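Local coordinates for acetylserotonin O-methyltransferase (Homo sapiens, PDB 4A6D), which catalyses the last step of melatonin synthesis, transferring the methyl group of S-adenosylmethionine to N-acetylserotonin, and works as a homodimer, at residues 246-251 against 267-272; 183-186 against 192-195; 196-201 against 228-233; 279-284 against 315-320. All blocks are in the same frame, centred on the assembly; numbering follows the deposited sequence. Where two conformers were deposited one is given.

Contact 1: 246-251 against 267-272; sequences DLYILA and ERIYHT. With ZN (zinc ion), chain B; SAM (S-adenosylmethionine), chain D.
Y248 of strand 247-251 packs on I269 and T272 of helix 259-272, and L250 on I269, joining the strand and helix of a beta-alpha-beta unit in the Rossmann-like fold of class I methyltransferases. The two short axes run nearly antiparallel (164°) and come within 10.0 Å. The CB of Y248 lies 3.8 Å from CG2 of I269, and the same methyl stays close to CG and CD2 of the ring, meeting it obliquely as the two side chains slide past each other. Farther out the ring crosses T272 at about a right angle, and OH ends 3.3 Å from the T272 CG2 methyl; its polar partner is the carbonyl of P243. T272 OG1 donates to R268 O at 2.6 Å, which is consistent with CG2 being the branch turned to the tyrosine. Two residues along the strand, L250 meets I269 tip to tip, CD1 to CD1 at 3.7 Å. I269 thus serves both strand residues. At the end of the strand, A251 O accepts from the amino N of S-adenosylmethionine at 2.8 Å. On the helix's outer side, E267 OE1 (2.2 Å) and H271 NE2 (2.1 Å) bind a zinc ion together with a water.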
loop_
_atom_site.group_PDB
_atom_site.type_symbol
_atom_site.label_atom_id
_atom_site.label_comp_id
_atom_site.label_asym_id
_atom_site.label_seq_id
_atom_site.Cartn_x
_atom_site.Cartn_y
_atom_site.Cartn_z
ATOM N N ASP A 246 16.892 21.456 -32.627
ATOM C CA ASP A 246 16.785 22.829 -32.148
ATOM C C ASP A 246 16.375 22.742 -30.700
ATOM O O ASP A 246 16.741 23.609 -29.910
ATOM C CB ASP A 246 15.727 23.608 -32.967
ATOM C CG ASP A 246 16.025 23.651 -34.453
ATOM O OD1 ASP A 246 17.122 24.095 -34.821
ATOM O OD2 ASP A 246 15.158 23.236 -35.246
ATOM N N LEU A 247 15.620 21.673 -30.359
ATOM C CA LEU A 247 15.127 21.379 -29.006
ATOM C C LEU A 247 15.397 19.940 -28.603
ATOM O O LEU A 247 15.038 19.000 -29.328
ATOM C CB LEU A 247 13.626 21.701 -28.896
ATOM C CG LEU A 247 12.934 21.452 -27.559
ATOM C CD1 LEU A 247 13.308 22.493 -26.533
ATOM C CD2 LEU A 247 11.436 21.399 -27.732
ATOM N N TYR A 248 16.014 19.769 -27.427
ATOM C CA TYR A 248 16.205 18.450 -26.811
ATOM C C TYR A 248 15.216 18.329 -25.646
ATOM O O TYR A 248 15.146 19.238 -24.816
ATOM C CB TYR A 248 17.666 18.239 -26.374
ATOM C CG TYR A 248 18.595 18.126 -27.573
ATOM C CD1 TYR A 248 18.806 16.901 -28.204
ATOM C CD2 TYR A 248 19.178 19.260 -28.139
ATOM C CE1 TYR A 248 19.586 16.802 -29.349
ATOM C CE2 TYR A 248 19.975 19.170 -29.287
ATOM C CZ TYR A 248 20.167 17.939 -29.886
ATOM O OH TYR A 248 20.991 17.818 -30.971
ATOM N N ILE A 249 14.392 17.265 -25.631
ATOM C CA ILE A 249 13.382 17.027 -24.584
ATOM C C ILE A 249 13.873 15.949 -23.631
ATOM O O ILE A 249 14.253 14.874 -24.084
ATOM C CB ILE A 249 11.984 16.667 -25.171
ATOM C CG1 ILE A 249 11.537 17.687 -26.264
ATOM C CG2 ILE A 249 10.927 16.468 -24.055
ATOM C CD1 ILE A 249 10.198 17.343 -27.039
ATOM N N LEU A 250 13.881 16.227 -22.324
ATOM C CA LEU A 250 14.271 15.222 -21.321
ATOM C C LEU A 250 13.088 14.999 -20.367
ATOM O O LEU A 250 12.915 15.764 -19.406
ATOM C CB LEU A 250 15.542 15.612 -20.532
ATOM C CG LEU A 250 16.911 15.512 -21.200
ATOM C CD1 LEU A 250 17.968 16.101 -20.294
ATOM C CD2 LEU A 250 17.301 14.077 -21.470
ATOM N N ALA A 251 12.200 14.035 -20.709
ATOM C CA ALA A 251 11.005 13.724 -19.886
ATOM C C ALA A 251 11.319 12.486 -19.061
ATOM O O ALA A 251 11.622 11.425 -19.618
ATOM C CB ALA A 251 9.779 13.492 -20.761
ATOM N N GLU A 267 25.800 18.640 -20.222
ATOM C CA GLU A 267 26.998 19.192 -20.851
ATOM C C GLU A 267 27.092 18.776 -22.331
ATOM O O GLU A 267 27.315 19.622 -23.197
ATOM C CB GLU A 267 28.263 18.779 -20.072
ATOM C CG GLU A 267 28.534 19.590 -18.809
ATOM C CD GLU A 267 29.125 20.989 -18.952
ATOM O OE1 GLU A 267 29.228 21.502 -20.092
ATOM O OE2 GLU A 267 29.496 21.573 -17.908
ATOM N N ARG A 268 26.839 17.492 -22.617
ATOM C CA ARG A 268 26.852 16.918 -23.974
ATOM C C ARG A 268 25.787 17.580 -24.850
ATOM O O ARG A 268 26.089 17.947 -25.980
ATOM C CB ARG A 268 26.660 15.397 -23.901
ATOM C CG ARG A 268 27.844 14.717 -23.207
ATOM C CD ARG A 268 27.988 13.216 -23.443
ATOM N NE ARG A 268 27.025 12.709 -24.410
ATOM C CZ ARG A 268 27.303 12.413 -25.668
ATOM N NH1 ARG A 268 28.555 12.470 -26.110
ATOM N NH2 ARG A 268 26.343 12.015 -26.484
ATOM N N ILE A 269 24.559 17.773 -24.289
ATOM C CA ILE A 269 23.420 18.429 -24.951
ATOM C C ILE A 269 23.774 19.874 -25.216
ATOM O O ILE A 269 23.575 20.341 -26.331
ATOM C CB ILE A 269 22.127 18.328 -24.099
ATOM C CG1 ILE A 269 21.717 16.844 -23.871
ATOM C CG2 ILE A 269 20.988 19.184 -24.710
ATOM C CD1 ILE A 269 20.496 16.709 -22.875
ATOM N N TYR A 270 24.298 20.584 -24.207
ATOM C CA TYR A 270 24.692 21.978 -24.376
ATOM C C TYR A 270 25.659 22.172 -25.576
ATOM O O TYR A 270 25.380 22.988 -26.451
ATOM C CB TYR A 270 25.288 22.555 -23.088
ATOM C CG TYR A 270 25.652 24.019 -23.247
ATOM C CD1 TYR A 270 24.696 25.012 -23.090
ATOM C CD2 TYR A 270 26.955 24.405 -23.555
ATOM C CE1 TYR A 270 25.012 26.349 -23.283
ATOM C CE2 TYR A 270 27.289 25.748 -23.737
ATOM C CZ TYR A 270 26.315 26.714 -23.605
ATOM O OH TYR A 270 26.657 28.036 -23.694
ATOM N N HIS A 271 26.768 21.411 -25.598
ATOM C CA HIS A 271 27.777 21.450 -26.641
ATOM C C HIS A 271 27.280 20.973 -27.997
ATOM O O HIS A 271 27.864 21.343 -28.997
ATOM C CB HIS A 271 29.075 20.771 -26.190
ATOM C CG HIS A 271 29.744 21.523 -25.081
ATOM N ND1 HIS A 271 30.342 22.767 -25.301
ATOM C CD2 HIS A 271 29.826 21.231 -23.763
ATOM C CE1 HIS A 271 30.807 23.157 -24.124
ATOM N NE2 HIS A 271 30.521 22.270 -23.166
ATOM N N THR A 272 26.145 20.255 -28.032
ATOM C CA THR A 272 25.480 19.835 -29.263
ATOM C C THR A 272 24.524 20.976 -29.755
ATOM O O THR A 272 24.318 21.097 -30.957
ATOM C CB THR A 272 24.788 18.476 -29.067
ATOM O OG1 THR A 272 25.750 17.538 -28.564
ATOM C CG2 THR A 272 24.218 17.920 -30.358
HETATM ZN ZN ZN B . 30.731 22.691 -21.092
HETATM N N SAM D . 10.757 9.824 -21.735
HETATM C CA SAM D . 9.879 8.661 -21.480
HETATM C C SAM D . 8.605 8.911 -20.647
HETATM O O SAM D . 8.618 9.823 -19.846
HETATM O OXT SAM D . 7.545 8.214 -20.751
HETATM C CB SAM D . 10.755 7.574 -20.910
HETATM C CG SAM D . 11.256 7.868 -19.491
HETATM S SD SAM D . 12.194 6.408 -18.912
HETATM C CE SAM D . 12.238 6.719 -17.194
HETATM C "C5'" SAM D . 13.932 6.864 -19.216
HETATM C "C4'" SAM D . 14.197 6.507 -20.686
HETATM O "O4'" SAM D . 15.577 6.760 -20.879
HETATM C "C3'" SAM D . 13.953 4.979 -20.994
HETATM O "O3'" SAM D . 13.126 4.807 -22.157
HETATM C "C2'" SAM D . 15.411 4.433 -21.144
HETATM O "O2'" SAM D . 15.618 3.315 -22.007
HETATM C "C1'" SAM D . 16.134 5.683 -21.676
HETATM N N9 SAM D . 17.595 5.631 -21.465
HETATM C C8 SAM D . 18.251 5.273 -20.289
HETATM N N7 SAM D . 19.537 5.350 -20.457
HETATM C C5 SAM D . 19.809 5.705 -21.774
HETATM C C6 SAM D . 20.964 5.916 -22.550
HETATM N N6 SAM D . 22.177 5.827 -21.953
HETATM N N1 SAM D . 20.838 6.314 -23.866
HETATM C C2 SAM D . 19.640 6.403 -24.460
HETATM N N3 SAM D . 18.523 6.194 -23.747
HETATM C C4 SAM D . 18.549 5.911 -22.429
HETATM O O HOH W 1 32.509 23.867 -21.661
#

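Contact 2: 183-186 against 192-195; sequences MCDL and ALAK
D185 and L193 cross at about a right angle where strand 182-186 faces the first turn of helix 192-200. Both lie in the first beta-alpha-beta unit of the methyltransferase's Rossmann-like fold. The carboxylate of D185 swings away from its own backbone N (chi1 -164°), and a chi2 of -3° brings one oxygen forward: OD2 stops 3.9 Å from L193 CB. The oxygen meets the base of the leucine, while the branched end, its CG likewise anti to the backbone N (chi1 -159°), leads on past it toward W164 and L172. Beside L193, A194 also directs its CB at the strand. Its backbone N is 4.3 Å from D185 OD2, too long for a hydrogen bond, so the carboxylate sits beside the start of the helix in a loose, mainly van der Waals contact. The amide dipoles there would probably suit a negative charge. Bound S-adenosylmethionine is about 5 Å from the D185 side chain, between nearest atoms. The strand is held between 205-210 and 247-251 in the parallel part of the sheet, with helix 192-200 across its face: A194 rests on I206 and V208 of the one neighbour, L193 on A251 of the other, and helix 164-173 packs against L193.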
loop_
_atom_site.group_PDB
_atom_site.type_symbol
_atom_site.label_atom_id
_atom_site.label_comp_id
_atom_site.label_asym_id
_atom_site.label_seq_id
_atom_site.Cartn_x
_atom_site.Cartn_y
_atom_site.Cartn_z
ATOM N N MET A 183 13.106 18.642 -33.442
ATOM C CA MET A 183 13.168 18.225 -32.036
ATOM C C MET A 183 13.768 16.854 -31.825
ATOM O O MET A 183 13.744 16.020 -32.725
ATOM C CB MET A 183 11.768 18.262 -31.393
ATOM C CG MET A 183 11.079 19.584 -31.492
ATOM S SD MET A 183 9.516 19.523 -30.608
ATOM C CE MET A 183 8.860 21.130 -30.990
ATOM N N CYS A 184 14.249 16.596 -30.606
ATOM C CA CYS A 184 14.773 15.277 -30.247
ATOM C C CYS A 184 14.325 14.901 -28.841
ATOM O O CYS A 184 14.595 15.640 -27.892
ATOM C CB CYS A 184 16.290 15.178 -30.409
ATOM S SG CYS A 184 16.979 13.574 -29.906
ATOM N N ASP A 185 13.602 13.776 -28.720
ATOM C CA ASP A 185 13.158 13.260 -27.412
ATOM C C ASP A 185 14.201 12.262 -26.932
ATOM O O ASP A 185 14.269 11.138 -27.444
ATOM C CB ASP A 185 11.756 12.621 -27.464
ATOM C CG ASP A 185 11.112 12.439 -26.096
ATOM O OD1 ASP A 185 11.770 12.763 -25.077
ATOM O OD2 ASP A 185 9.964 11.942 -26.036
ATOM N N LEU A 186 15.086 12.723 -26.029
ATOM C CA LEU A 186 16.191 11.916 -25.497
ATOM C C LEU A 186 15.669 11.000 -24.453
ATOM O O LEU A 186 15.219 11.469 -23.406
ATOM C CB LEU A 186 17.281 12.820 -24.914
ATOM C CG LEU A 186 18.073 13.644 -25.903
ATOM C CD1 LEU A 186 18.783 14.736 -25.195
ATOM C CD2 LEU A 186 19.071 12.792 -26.640
ATOM N N ALA A 192 5.417 8.038 -27.308
ATOM C CA ALA A 192 4.083 8.545 -26.980
ATOM C C ALA A 192 4.062 10.077 -26.911
ATOM O O ALA A 192 3.229 10.710 -27.569
ATOM C CB ALA A 192 3.607 7.952 -25.670
ATOM N N LEU A 193 5.015 10.666 -26.161
ATOM C CA LEU A 193 5.150 12.106 -26.019
ATOM C C LEU A 193 5.438 12.761 -27.380
ATOM O O LEU A 193 4.827 13.776 -27.709
ATOM C CB LEU A 193 6.221 12.439 -24.964
ATOM C CG LEU A 193 6.175 13.835 -24.328
ATOM C CD1 LEU A 193 4.828 14.115 -23.620
ATOM C CD2 LEU A 193 7.319 14.012 -23.376
ATOM N N ALA A 194 6.297 12.125 -28.206
ATOM C CA ALA A 194 6.631 12.609 -29.549
ATOM C C ALA A 194 5.408 12.587 -30.458
ATOM O O ALA A 194 5.220 13.525 -31.212
ATOM C CB ALA A 194 7.735 11.771 -30.145
ATOM N N LYS A 195 4.565 11.543 -30.376
ATOM C CA LYS A 195 3.327 11.432 -31.158
ATOM C C LYS A 195 2.413 12.618 -30.834
ATOM O O LYS A 195 1.861 13.228 -31.754
ATOM C CB LYS A 195 2.603 10.103 -30.866
ATOM C CG LYS A 195 2.905 8.972 -31.856
ATOM C CD LYS A 195 2.486 7.588 -31.306
ATOM C CE LYS A 195 2.140 6.576 -32.384
ATOM N NZ LYS A 195 2.070 5.185 -31.855
#

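Contact 3: 196-201 against 228-233; sequences ECMSLY and EQIDFQ
M198 and Q229 bring the backbones nearest, CA to CA 6.6 Å, where the last turns of helix 192-200 pass the residues that lead into strand 230-234, both elements of the Rossmann-like methyltransferase domain. The two side chains lie across each other at a slant. The methionine starts toward Q229 and then bends at chi2 (-57°) and again at chi3, which turns its end away from the strand. Its CB faces the amide of Q229, 3.5 Å from OE1; CG rests 3.7 Å from Q229 CB, and SD lies alongside the same methylene at 3.8 Å. Q229 runs extended beyond CG and carries its amide up to the end of the helix. There NE2 donates to M198 O at 3.3 Å with an N-H...O angle of 137°, a long and bent bond in which the donor stands 22° off the carbonyl plane. The same nitrogen also bonds to the carbonyl of C204, its stronger partner. Through one amide nitrogen Q229 holds both the helix end and the loop carbonyl of C204. I230 adds an apolar touch, its CG1 3.8 Å from M198 CG. The contact lies toward the border of the sheet. Strand 230-234 is the outermost strand at this end and pairs in parallel with 205-210, whose I206 touches both M198 and I230. Helix 164-173 packs against the same helix through L200, and helix 212-221 covers F232 farther along the strand.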
loop_
_atom_site.group_PDB
_atom_site.type_symbol
_atom_site.label_atom_id
_atom_site.label_comp_id
_atom_site.label_asym_id
_atom_site.label_seq_id
_atom_site.Cartn_x
_atom_site.Cartn_y
_atom_site.Cartn_z
ATOM N N GLU A 196 2.315 12.975 -29.538
ATOM C CA GLU A 196 1.512 14.088 -29.032
ATOM C C GLU A 196 2.098 15.405 -29.489
ATOM O O GLU A 196 1.361 16.276 -29.959
ATOM C CB GLU A 196 1.421 14.035 -27.494
ATOM C CG GLU A 196 0.675 15.199 -26.857
ATOM C CD GLU A 196 -0.835 15.174 -26.968
ATOM O OE1 GLU A 196 -1.458 14.278 -26.353
ATOM O OE2 GLU A 196 -1.399 16.096 -27.600
ATOM N N CYS A 197 3.426 15.538 -29.377
ATOM C CA CYS A 197 4.165 16.728 -29.787
ATOM C C CYS A 197 3.917 17.112 -31.251
ATOM O O CYS A 197 3.637 18.279 -31.539
ATOM C CB CYS A 197 5.647 16.555 -29.493
ATOM S SG CYS A 197 6.519 18.107 -29.212
ATOM N N MET A 198 3.943 16.117 -32.151
ATOM C CA MET A 198 3.708 16.278 -33.576
ATOM C C MET A 198 2.290 16.663 -33.977
ATOM O O MET A 198 2.122 17.389 -34.948
ATOM C CB MET A 198 4.248 15.081 -34.349
ATOM C CG MET A 198 5.750 14.921 -34.192
ATOM S SD MET A 198 6.729 16.376 -34.691
ATOM C CE MET A 198 7.150 17.123 -33.090
ATOM N N SER A 199 1.274 16.219 -33.236
ATOM C CA SER A 199 -0.112 16.607 -33.521
ATOM C C SER A 199 -0.323 18.053 -33.046
ATOM O O SER A 199 -1.007 18.834 -33.713
ATOM C CB SER A 199 -1.098 15.658 -32.845
ATOM O OG SER A 199 -0.926 15.647 -31.440
ATOM N N LEU A 200 0.320 18.406 -31.916
ATOM C CA LEU A 200 0.288 19.735 -31.320
ATOM C C LEU A 200 1.044 20.749 -32.177
ATOM O O LEU A 200 0.566 21.876 -32.340
ATOM C CB LEU A 200 0.874 19.701 -29.903
ATOM C CG LEU A 200 -0.048 19.268 -28.793
ATOM C CD1 LEU A 200 0.718 19.052 -27.525
ATOM C CD2 LEU A 200 -1.132 20.298 -28.560
ATOM N N TYR A 201 2.204 20.345 -32.742
ATOM C CA TYR A 201 3.040 21.207 -33.592
ATOM C C TYR A 201 3.170 20.645 -35.026
ATOM O O TYR A 201 4.141 19.953 -35.353
ATOM C CB TYR A 201 4.402 21.494 -32.930
ATOM C CG TYR A 201 4.280 22.177 -31.581
ATOM C CD1 TYR A 201 4.126 23.562 -31.489
ATOM C CD2 TYR A 201 4.234 21.435 -30.397
ATOM C CE1 TYR A 201 3.966 24.193 -30.250
ATOM C CE2 TYR A 201 4.108 22.058 -29.154
ATOM C CZ TYR A 201 3.966 23.437 -29.087
ATOM O OH TYR A 201 3.860 24.073 -27.876
ATOM N N GLU A 228 4.934 10.477 -40.124
ATOM C CA GLU A 228 5.715 11.063 -41.231
ATOM C C GLU A 228 6.558 12.241 -40.695
ATOM O O GLU A 228 7.371 12.819 -41.426
ATOM C CB GLU A 228 4.804 11.506 -42.397
ATOM C CG GLU A 228 4.501 10.394 -43.391
ATOM C CD GLU A 228 3.643 10.781 -44.582
ATOM O OE1 GLU A 228 4.125 11.558 -45.439
ATOM O OE2 GLU A 228 2.497 10.283 -44.674
ATOM N N GLN A 229 6.354 12.562 -39.392
ATOM C CA GLN A 229 7.009 13.612 -38.607
ATOM C C GLN A 229 7.987 13.001 -37.597
ATOM O O GLN A 229 8.869 13.702 -37.106
ATOM C CB GLN A 229 5.945 14.407 -37.824
ATOM C CG GLN A 229 5.355 15.615 -38.555
ATOM C CD GLN A 229 4.194 16.227 -37.798
ATOM O OE1 GLN A 229 3.136 15.612 -37.624
ATOM N NE2 GLN A 229 4.355 17.459 -37.337
ATOM N N ILE A 230 7.801 11.710 -37.260
ATOM C CA ILE A 230 8.585 10.992 -36.248
ATOM C C ILE A 230 9.611 10.044 -36.855
ATOM O O ILE A 230 9.287 9.254 -37.737
ATOM C CB ILE A 230 7.668 10.292 -35.205
ATOM C CG1 ILE A 230 6.541 11.235 -34.720
ATOM C CG2 ILE A 230 8.468 9.719 -34.018
ATOM C CD1 ILE A 230 5.242 10.528 -34.355
ATOM N N ASP A 231 10.839 10.116 -36.339
ATOM C CA ASP A 231 11.998 9.317 -36.730
ATOM C C ASP A 231 12.550 8.653 -35.457
ATOM O O ASP A 231 12.202 9.069 -34.358
ATOM C CB ASP A 231 13.047 10.252 -37.388
ATOM C CG ASP A 231 14.397 9.652 -37.738
ATOM O OD1 ASP A 231 14.452 8.432 -38.038
ATOM O OD2 ASP A 231 15.397 10.413 -37.764
ATOM N N PHE A 232 13.387 7.616 -35.607
ATOM C CA PHE A 232 14.013 6.914 -34.490
ATOM C C PHE A 232 15.509 6.818 -34.700
ATOM O O PHE A 232 15.953 6.516 -35.804
ATOM C CB PHE A 232 13.442 5.505 -34.359
ATOM C CG PHE A 232 12.166 5.439 -33.561
ATOM C CD1 PHE A 232 12.197 5.282 -32.183
ATOM C CD2 PHE A 232 10.932 5.555 -34.185
ATOM C CE1 PHE A 232 11.014 5.253 -31.443
ATOM C CE2 PHE A 232 9.750 5.528 -33.443
ATOM C CZ PHE A 232 9.800 5.380 -32.078
ATOM N N GLN A 233 16.285 7.130 -33.662
ATOM C CA GLN A 233 17.736 6.946 -33.630
ATOM C C GLN A 233 17.988 6.125 -32.365
ATOM O O GLN A 233 17.430 6.407 -31.301
ATOM C CB GLN A 233 18.574 8.252 -33.615
ATOM C CG GLN A 233 20.066 8.003 -34.003
ATOM C CD GLN A 233 21.086 9.161 -33.913
ATOM O OE1 GLN A 233 21.010 10.192 -34.645
ATOM N NE2 GLN A 233 22.194 8.909 -33.171
#

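Contact 4: 279-284 against 315-320; sequences ILVIES and THYHML. With ZN (zinc ion), chain C; SO4 (sulfate ion), chain E.
Strand 278-283 of the central methyltransferase sheet meets helix 314-324 through a single aromatic side chain, Y317, which reaches V281 and E283, meeting both obliquely. The strand residues lie two apart and so point to the same side of the sheet. V281 offers the CG1 methyl, 4.1 Å from Y317 CE1. E283 lies across the far end of the tyrosine at about a right angle, its CB and CG both against OH, the closer being CG at 3.1 Å. With chi2 at -76° the glutamate chain bends beyond CG, and its carboxylate moves past the phenol, lying 26° from the ring plane; OE2 is 3.9 Å from Y317 OH and accepts instead from the backbone N of H255, the inferred proton donor and acceptor. The phenol's hydrogen-bond partner is a water, in the ring plane, which accepts from OH at 2.7 Å and donates to S284 O at 2.6 Å. On the outer side of the helix, H318 NE2 donates to O4 of a sulfate, probably from the crystallisation liquor, at 3.3 Å. Across the buried interface, then, the phenol oxygen rests on the CB and CG methylenes of the glutamate and makes its polar link to the S284 carbonyl through water, while the carboxylate remains engaged with the H255 backbone beside the active site.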
loop_
_atom_site.group_PDB
_atom_site.type_symbol
_atom_site.label_atom_id
_atom_site.label_comp_id
_atom_site.label_asym_id
_atom_site.label_seq_id
_atom_site.Cartn_x
_atom_site.Cartn_y
_atom_site.Cartn_z
ATOM N N ILE A 279 16.351 23.273 -24.324
ATOM C CA ILE A 279 16.270 22.037 -23.563
ATOM C C ILE A 279 14.963 22.086 -22.774
ATOM O O ILE A 279 14.732 23.037 -22.032
ATOM C CB ILE A 279 17.523 21.719 -22.712
ATOM C CG1 ILE A 279 17.367 20.335 -22.027
ATOM C CG2 ILE A 279 17.859 22.865 -21.721
ATOM C CD1 ILE A 279 18.517 19.779 -21.533
ATOM N N LEU A 280 14.076 21.111 -23.028
ATOM C CA LEU A 280 12.788 21.010 -22.376
ATOM C C LEU A 280 12.853 19.853 -21.418
ATOM O O LEU A 280 12.947 18.706 -21.852
ATOM C CB LEU A 280 11.628 20.837 -23.378
ATOM C CG LEU A 280 10.207 20.760 -22.736
ATOM C CD1 LEU A 280 9.816 22.077 -22.077
ATOM C CD2 LEU A 280 9.168 20.369 -23.742
ATOM N N VAL A 281 12.869 20.163 -20.118
ATOM C CA VAL A 281 12.949 19.202 -19.022
ATOM C C VAL A 281 11.544 19.015 -18.480
ATOM O O VAL A 281 10.884 20.003 -18.142
ATOM C CB VAL A 281 13.974 19.622 -17.933
ATOM C CG1 VAL A 281 13.884 18.708 -16.698
ATOM C CG2 VAL A 281 15.403 19.662 -18.507
ATOM N N ILE A 282 11.057 17.763 -18.494
ATOM C CA ILE A 282 9.706 17.451 -18.029
ATOM C C ILE A 282 9.817 16.525 -16.846
ATOM O O ILE A 282 10.201 15.374 -17.000
ATOM C CB ILE A 282 8.768 16.897 -19.134
ATOM C CG1 ILE A 282 8.569 17.953 -20.234
ATOM C CG2 ILE A 282 7.401 16.440 -18.509
ATOM C CD1 ILE A 282 8.085 17.431 -21.496
ATOM N N GLU A 283 9.532 17.068 -15.655
ATOM C CA GLU A 283 9.627 16.364 -14.384
ATOM C C GLU A 283 8.557 16.901 -13.410
ATOM O O GLU A 283 7.992 17.971 -13.639
ATOM C CB GLU A 283 11.046 16.528 -13.762
ATOM C CG GLU A 283 12.234 15.966 -14.545
ATOM C CD GLU A 283 12.441 14.467 -14.530
ATOM O OE1 GLU A 283 11.454 13.736 -14.301
ATOM O OE2 GLU A 283 13.568 14.017 -14.838
ATOM N N SER A 284 8.300 16.142 -12.330
ATOM C CA SER A 284 7.389 16.534 -11.261
ATOM C C SER A 284 8.223 17.372 -10.303
ATOM O O SER A 284 9.133 16.869 -9.633
ATOM C CB SER A 284 6.819 15.306 -10.536
ATOM O OG SER A 284 5.640 15.709 -9.852
ATOM N N THR A 315 14.896 25.366 -8.325
ATOM C CA THR A 315 16.226 25.925 -8.067
ATOM C C THR A 315 17.322 24.867 -8.358
ATOM O O THR A 315 18.359 25.199 -8.931
ATOM C CB THR A 315 16.252 26.457 -6.627
ATOM O OG1 THR A 315 15.403 27.608 -6.539
ATOM C CG2 THR A 315 17.622 26.831 -6.164
ATOM N N HIS A 316 17.074 23.593 -7.953
ATOM C CA HIS A 316 18.006 22.490 -8.166
ATOM C C HIS A 316 18.205 22.234 -9.659
ATOM O O HIS A 316 19.353 22.141 -10.102
ATOM C CB HIS A 316 17.547 21.238 -7.422
ATOM C CG HIS A 316 18.604 20.176 -7.259
ATOM N ND1 HIS A 316 18.414 19.109 -6.400
ATOM C CD2 HIS A 316 19.819 20.044 -7.858
ATOM C CE1 HIS A 316 19.510 18.375 -6.493
ATOM N NE2 HIS A 316 20.380 18.898 -7.363
ATOM N N TYR A 317 17.107 22.197 -10.443
ATOM C CA TYR A 317 17.157 22.041 -11.907
ATOM C C TYR A 317 17.843 23.235 -12.530
ATOM O O TYR A 317 18.597 23.054 -13.482
ATOM C CB TYR A 317 15.771 21.841 -12.523
ATOM C CG TYR A 317 15.210 20.443 -12.326
ATOM C CD1 TYR A 317 15.768 19.346 -12.978
ATOM C CD2 TYR A 317 14.106 20.221 -11.501
ATOM C CE1 TYR A 317 15.230 18.069 -12.833
ATOM C CE2 TYR A 317 13.559 18.945 -11.348
ATOM C CZ TYR A 317 14.122 17.874 -12.022
ATOM O OH TYR A 317 13.610 16.611 -11.873
ATOM N N HIS A 318 17.676 24.428 -11.922
ATOM C CA HIS A 318 18.334 25.658 -12.351
ATOM C C HIS A 318 19.838 25.566 -12.156
ATOM O O HIS A 318 20.540 25.901 -13.090
ATOM C CB HIS A 318 17.748 26.905 -11.635
ATOM C CG HIS A 318 18.107 28.209 -12.286
ATOM N ND1 HIS A 318 17.587 29.415 -11.825
ATOM C CD2 HIS A 318 18.898 28.463 -13.356
ATOM C CE1 HIS A 318 18.075 30.352 -12.621
ATOM N NE2 HIS A 318 18.876 29.830 -13.556
ATOM N N MET A 319 20.335 25.119 -10.961
ATOM C CA MET A 319 21.778 25.016 -10.750
ATOM C C MET A 319 22.351 24.071 -11.807
ATOM O O MET A 319 23.313 24.463 -12.474
ATOM C CB MET A 319 22.138 24.571 -9.317
ATOM C CG MET A 319 21.596 25.506 -8.247
ATOM S SD MET A 319 22.782 26.092 -7.008
ATOM C CE MET A 319 21.925 25.571 -5.464
ATOM N N LEU A 320 21.724 22.870 -12.014
ATOM C CA LEU A 320 22.139 21.870 -13.002
ATOM C C LEU A 320 22.201 22.420 -14.413
ATOM O O LEU A 320 23.250 22.303 -15.049
ATOM C CB LEU A 320 21.292 20.575 -12.931
ATOM C CG LEU A 320 21.515 19.658 -11.718
ATOM C CD1 LEU A 320 20.474 18.544 -11.667
ATOM C CD2 LEU A 320 22.887 19.013 -11.742
HETATM ZN ZN ZN C . 23.757 27.294 -8.535
HETATM S S SO4 E . 19.511 32.400 -16.150
HETATM O O1 SO4 E . 18.614 33.201 -15.303
HETATM O O2 SO4 E . 18.753 31.255 -16.641
HETATM O O3 SO4 E . 20.059 33.187 -17.292
HETATM O O4 SO4 E . 20.638 31.908 -15.337
HETATM O O HOH W 2 11.664 16.270 -10.041
#

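All four contacts lay helices on one seven-stranded sheet. Contacts 1, 2 and 4 are buried; contact 3, at the outermost strand 230-234, is only partly so. Contacts 2 and 3 share helix 192-200, their centres about 7 Å apart, and M183 of the one packs on C197 of the other. Contacts 1 and 2 meet through the backbones of neighbouring strands, with C184 O 2.8 Å from I249 N, and contacts 1 and 4 likewise, with Y248 O 2.8 Å from L280 N. Contact 1 is chiefly hydrocarbon. Contacts 2 and 4 set carboxylates near the cofactor and active site, and contact 3 adds a side-chain amide bond at the border.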